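Local coordinates for Vpx protein (PDB 4Z8L) that probably helps the virus enter the host nucleus and alters the host cell cycle, using a zinc-bound three-helix fold that docks onto other proteins, at residues E29-E34 and Y68-L73. Residues are numbered along the deposited sequence; the frame is centred on the assembly and turned at random.
Sequences ERINRE and YRYLLL
Ile31 reaches across from helix 21-35 and lays its CD1 methyl against Leu71 of helix 63-84, with Ile31 CD1 and Leu71 CD1 3.5 Å apart. The two side chains cross at about a right angle, and Ile31 CG2 also borders Leu71 CD1 at 4.0 Å. A branched isoleucine suits this place because its two arms can both press on one neighbour, while the long CG1 arm spans part of the gap between the axes of the two segments, which come within 10.7 Å of each other. With CG1 between the backbone N and the carbonyl carbon (chi1 66°), CD1 is carried out to Leu71 and obliquely past the Tyr70 ring, 4.4 Å from Tyr70 CE2.

Beside this apolar patch lies a polar one. Tyr70 extends with CG anti to its backbone N (chi1 167°) and meets Asn32 coming from the opposite direction. Tyr70 OH donates a hydrogen bond to Asn32 OD1, 2.7 Å away, at a C=O...donor angle of 153°. The hydroxyl lies in the carbonyl plane, and amide and ring are nearly coplanar, so the two flat groups meet edge to edge. Tyrosine is apt here because its ring can be buried among hydrocarbon while its hydroxyl is satisfied at the far end; asparagine is short enough to offer a buried acceptor close to its own helix.

The helix segments run at 41° to each other, and Ile31 and Leu71 have the nearest CA atoms. In this three-helix fold the Tyr70 side chain bridges all three helices: it touches Leu28 of helix 21-35 and Leu47 and Cys51 of helix 45-58, and its ring packs edge-to-face with that of Trp48. Farther along helix 63-84, Met74 continues the wall against Ile31 and Asn32.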
ATOM      1  N   GLU B  29      -8.100  15.207  -5.655  1.00 38.22           N
ATOM      2  CA  GLU B  29      -7.509  15.804  -6.826  1.00 40.29           C
ATOM      3  C   GLU B  29      -6.182  15.125  -7.129  1.00 56.67           C
ATOM      4  O   GLU B  29      -6.077  14.393  -8.110  1.00 64.11           O
ATOM      5  CB  GLU B  29      -7.324  17.306  -6.592  1.00 43.28           C
ATOM      6  CG  GLU B  29      -6.707  18.104  -7.720  1.00 49.41           C
ATOM      7  CD  GLU B  29      -7.656  18.298  -8.878  1.00 91.49           C
ATOM      8  OE1 GLU B  29      -8.734  17.661  -8.896  1.00 95.87           O
ATOM      9  OE2 GLU B  29      -7.332  19.131  -9.748  1.00106.28           O
ATOM     10  N   ARG B  30      -5.245  15.188  -6.191  1.00 49.05           N
ATOM     11  CA  ARG B  30      -3.881  14.777  -6.498  1.00 35.79           C
ATOM     12  C   ARG B  30      -3.753  13.262  -6.581  1.00 38.77           C
ATOM     13  O   ARG B  30      -2.873  12.752  -7.294  1.00 55.46           O
ATOM     14  CB  ARG B  30      -2.898  15.364  -5.476  1.00 31.82           C
ATOM     15  CG  ARG B  30      -3.205  15.070  -4.023  1.00 56.50           C
ATOM     16  CD  ARG B  30      -2.247  15.825  -3.103  1.00 52.01           C
ATOM     17  NE  ARG B  30      -2.111  17.224  -3.502  1.00 42.17           N
ATOM     18  CZ  ARG B  30      -1.434  18.145  -2.821  1.00 31.44           C
ATOM     19  NH1 ARG B  30      -0.826  17.829  -1.686  1.00 38.86           N
ATOM     20  NH2 ARG B  30      -1.368  19.387  -3.276  1.00 54.15           N
ATOM     21  N   ILE B  31      -4.657  12.539  -5.922  1.00 37.51           N
ATOM     22  CA  ILE B  31      -4.657  11.094  -6.101  1.00 32.46           C
ATOM     23  C   ILE B  31      -5.106  10.799  -7.525  1.00 23.76           C
ATOM     24  O   ILE B  31      -4.624   9.849  -8.129  1.00 34.77           O
ATOM     25  CB  ILE B  31      -5.565  10.323  -5.098  1.00 33.78           C
ATOM     26  CG1 ILE B  31      -7.042  10.637  -5.315  1.00 32.12           C
ATOM     27  CG2 ILE B  31      -5.169  10.606  -3.668  1.00 56.80           C
ATOM     28  CD1 ILE B  31      -7.978   9.689  -4.625  1.00 26.77           C
ATOM     29  N   ASN B  32      -6.006  11.613  -8.077  1.00 37.32           N
ATOM     30  CA  ASN B  32      -6.395  11.405  -9.472  1.00 45.35           C
ATOM     31  C   ASN B  32      -5.285  11.774 -10.455  1.00 50.58           C
ATOM     32  O   ASN B  32      -5.008  11.019 -11.399  1.00 46.48           O
ATOM     33  CB  ASN B  32      -7.656  12.199  -9.818  1.00 46.86           C
ATOM     34  CG  ASN B  32      -8.888  11.678  -9.107  1.00 33.51           C
ATOM     35  OD1 ASN B  32      -9.364  10.580  -9.391  1.00 53.41           O
ATOM     36  ND2 ASN B  32      -9.426  12.476  -8.197  1.00 34.66           N
ATOM     37  N   ARG B  33      -4.653  12.928 -10.233  1.00 42.23           N
ATOM     38  CA  ARG B  33      -3.535  13.358 -11.082  1.00 34.95           C
ATOM     39  C   ARG B  33      -2.465  12.278 -11.119  1.00 38.88           C
ATOM     40  O   ARG B  33      -1.853  12.045 -12.156  1.00 49.93           O
ATOM     41  CB  ARG B  33      -2.897  14.686 -10.626  1.00 49.57           C
ATOM     42  CG  ARG B  33      -3.759  15.701  -9.871  1.00 63.90           C
ATOM     43  CD  ARG B  33      -5.192  15.812 -10.371  1.00 79.87           C
ATOM     44  NE  ARG B  33      -5.360  16.480 -11.650  1.00 98.08           N
ATOM     45  CZ  ARG B  33      -5.349  17.797 -11.808  1.00 96.54           C
ATOM     46  NH1 ARG B  33      -5.186  18.594 -10.759  1.00 89.42           N
ATOM     47  NH2 ARG B  33      -5.524  18.314 -13.016  1.00 96.99           N
ATOM     48  N   GLU B  34      -2.243  11.616  -9.987  1.00 37.41           N
ATOM     49  CA  GLU B  34      -1.207  10.592  -9.942  1.00 42.91           C
ATOM     50  C   GLU B  34      -1.685   9.256 -10.510  1.00 52.10           C
ATOM     51  O   GLU B  34      -0.916   8.541 -11.158  1.00 55.63           O
ATOM     52  CB  GLU B  34      -0.708  10.399  -8.508  1.00 47.43           C
ATOM     53  CG  GLU B  34       0.351   9.316  -8.363  1.00 41.80           C
ATOM     54  CD  GLU B  34       1.766   9.862  -8.421  1.00 42.70           C
ATOM     55  OE1 GLU B  34       1.952  11.072  -8.176  1.00 38.73           O
ATOM     56  OE2 GLU B  34       2.693   9.075  -8.715  1.00 31.16           O
ATOM     57  N   TYR B  68     -15.350  10.528  -0.360  1.00 37.87           N
ATOM     58  CA  TYR B  68     -14.421  10.069   0.666  1.00 36.86           C
ATOM     59  C   TYR B  68     -14.144   8.577   0.529  1.00 28.79           C
ATOM     60  O   TYR B  68     -12.994   8.139   0.592  1.00 32.43           O
ATOM     61  CB  TYR B  68     -14.962  10.387   2.060  1.00 35.46           C
ATOM     62  CG  TYR B  68     -14.099   9.856   3.179  1.00 40.67           C
ATOM     63  CD1 TYR B  68     -12.821  10.354   3.398  1.00 27.59           C
ATOM     64  CD2 TYR B  68     -14.566   8.856   4.023  1.00 40.29           C
ATOM     65  CE1 TYR B  68     -12.031   9.865   4.423  1.00 27.30           C
ATOM     66  CE2 TYR B  68     -13.787   8.365   5.048  1.00 25.80           C
ATOM     67  CZ  TYR B  68     -12.520   8.872   5.244  1.00 28.98           C
ATOM     68  OH  TYR B  68     -11.744   8.375   6.265  1.00 43.22           O
ATOM     69  N   ARG B  69     -15.204   7.798   0.344  1.00 27.75           N
ATOM     70  CA  ARG B  69     -15.066   6.357   0.165  1.00 26.79           C
ATOM     71  C   ARG B  69     -14.327   6.035  -1.138  1.00 28.54           C
ATOM     72  O   ARG B  69     -13.533   5.084  -1.202  1.00 30.20           O
ATOM     73  CB  ARG B  69     -16.440   5.689   0.186  1.00 30.06           C
ATOM     74  CG  ARG B  69     -17.164   5.814   1.517  1.00 19.47           C
ATOM     75  CD  ARG B  69     -16.435   5.061   2.621  1.00 28.65           C
ATOM     76  NE  ARG B  69     -16.273   3.644   2.308  1.00 23.09           N
ATOM     77  CZ  ARG B  69     -17.114   2.692   2.699  1.00 28.96           C
ATOM     78  NH1 ARG B  69     -18.181   3.002   3.425  1.00 27.03           N
ATOM     79  NH2 ARG B  69     -16.888   1.428   2.368  1.00 28.69           N
ATOM     80  N   TYR B  70     -14.585   6.842  -2.166  1.00 31.49           N
ATOM     81  CA  TYR B  70     -13.845   6.752  -3.423  1.00 28.41           C
ATOM     82  C   TYR B  70     -12.362   6.979  -3.175  1.00 25.52           C
ATOM     83  O   TYR B  70     -11.510   6.208  -3.636  1.00 39.15           O
ATOM     84  CB  TYR B  70     -14.370   7.777  -4.432  1.00 50.50           C
ATOM     85  CG  TYR B  70     -13.475   7.965  -5.638  1.00 49.67           C
ATOM     86  CD1 TYR B  70     -13.466   7.041  -6.673  1.00 38.86           C
ATOM     87  CD2 TYR B  70     -12.631   9.065  -5.734  1.00 45.99           C
ATOM     88  CE1 TYR B  70     -12.647   7.209  -7.773  1.00 47.33           C
ATOM     89  CE2 TYR B  70     -11.808   9.242  -6.829  1.00 40.39           C
ATOM     90  CZ  TYR B  70     -11.820   8.311  -7.846  1.00 44.55           C
ATOM     91  OH  TYR B  70     -11.003   8.483  -8.941  1.00 36.24           O
ATOM     92  N   LEU B  71     -12.074   8.043  -2.430  1.00 30.97           N
ATOM     93  CA  LEU B  71     -10.715   8.408  -2.053  1.00 32.03           C
ATOM     94  C   LEU B  71     -10.004   7.247  -1.377  1.00 23.50           C
ATOM     95  O   LEU B  71      -8.896   6.878  -1.762  1.00 27.98           O
ATOM     96  CB  LEU B  71     -10.738   9.623  -1.120  1.00 33.32           C
ATOM     97  CG  LEU B  71      -9.459   9.976  -0.357  1.00 31.82           C
ATOM     98  CD1 LEU B  71      -8.372  10.478  -1.285  1.00 31.38           C
ATOM     99  CD2 LEU B  71      -9.750  10.998   0.731  1.00 23.92           C
ATOM    100  N   LEU B  72     -10.661   6.679  -0.372  1.00 25.98           N
ATOM    101  CA  LEU B  72     -10.150   5.521   0.355  1.00 30.04           C
ATOM    102  C   LEU B  72      -9.811   4.357  -0.576  1.00 31.80           C
ATOM    103  O   LEU B  72      -8.673   3.848  -0.578  1.00 32.09           O
ATOM    104  CB  LEU B  72     -11.177   5.071   1.399  1.00 24.13           C
ATOM    105  CG  LEU B  72     -11.019   5.582   2.834  1.00 32.47           C
ATOM    106  CD1 LEU B  72     -10.567   7.032   2.858  1.00 37.71           C
ATOM    107  CD2 LEU B  72     -12.329   5.421   3.591  1.00 27.49           C
ATOM    108  N   LEU B  73     -10.800   3.949  -1.371  1.00 29.15           N
ATOM    109  CA  LEU B  73     -10.607   2.849  -2.309  1.00 19.92           C
ATOM    110  C   LEU B  73      -9.389   3.082  -3.186  1.00 24.46           C
ATOM    111  O   LEU B  73      -8.561   2.189  -3.367  1.00 31.96           O
ATOM    112  CB  LEU B  73     -11.835   2.659  -3.197  1.00 33.54           C
ATOM    113  CG  LEU B  73     -13.094   2.067  -2.569  1.00 33.10           C
ATOM    114  CD1 LEU B  73     -14.089   1.673  -3.646  1.00 30.80           C
ATOM    115  CD2 LEU B  73     -12.758   0.889  -1.680  1.00 36.93           C
TER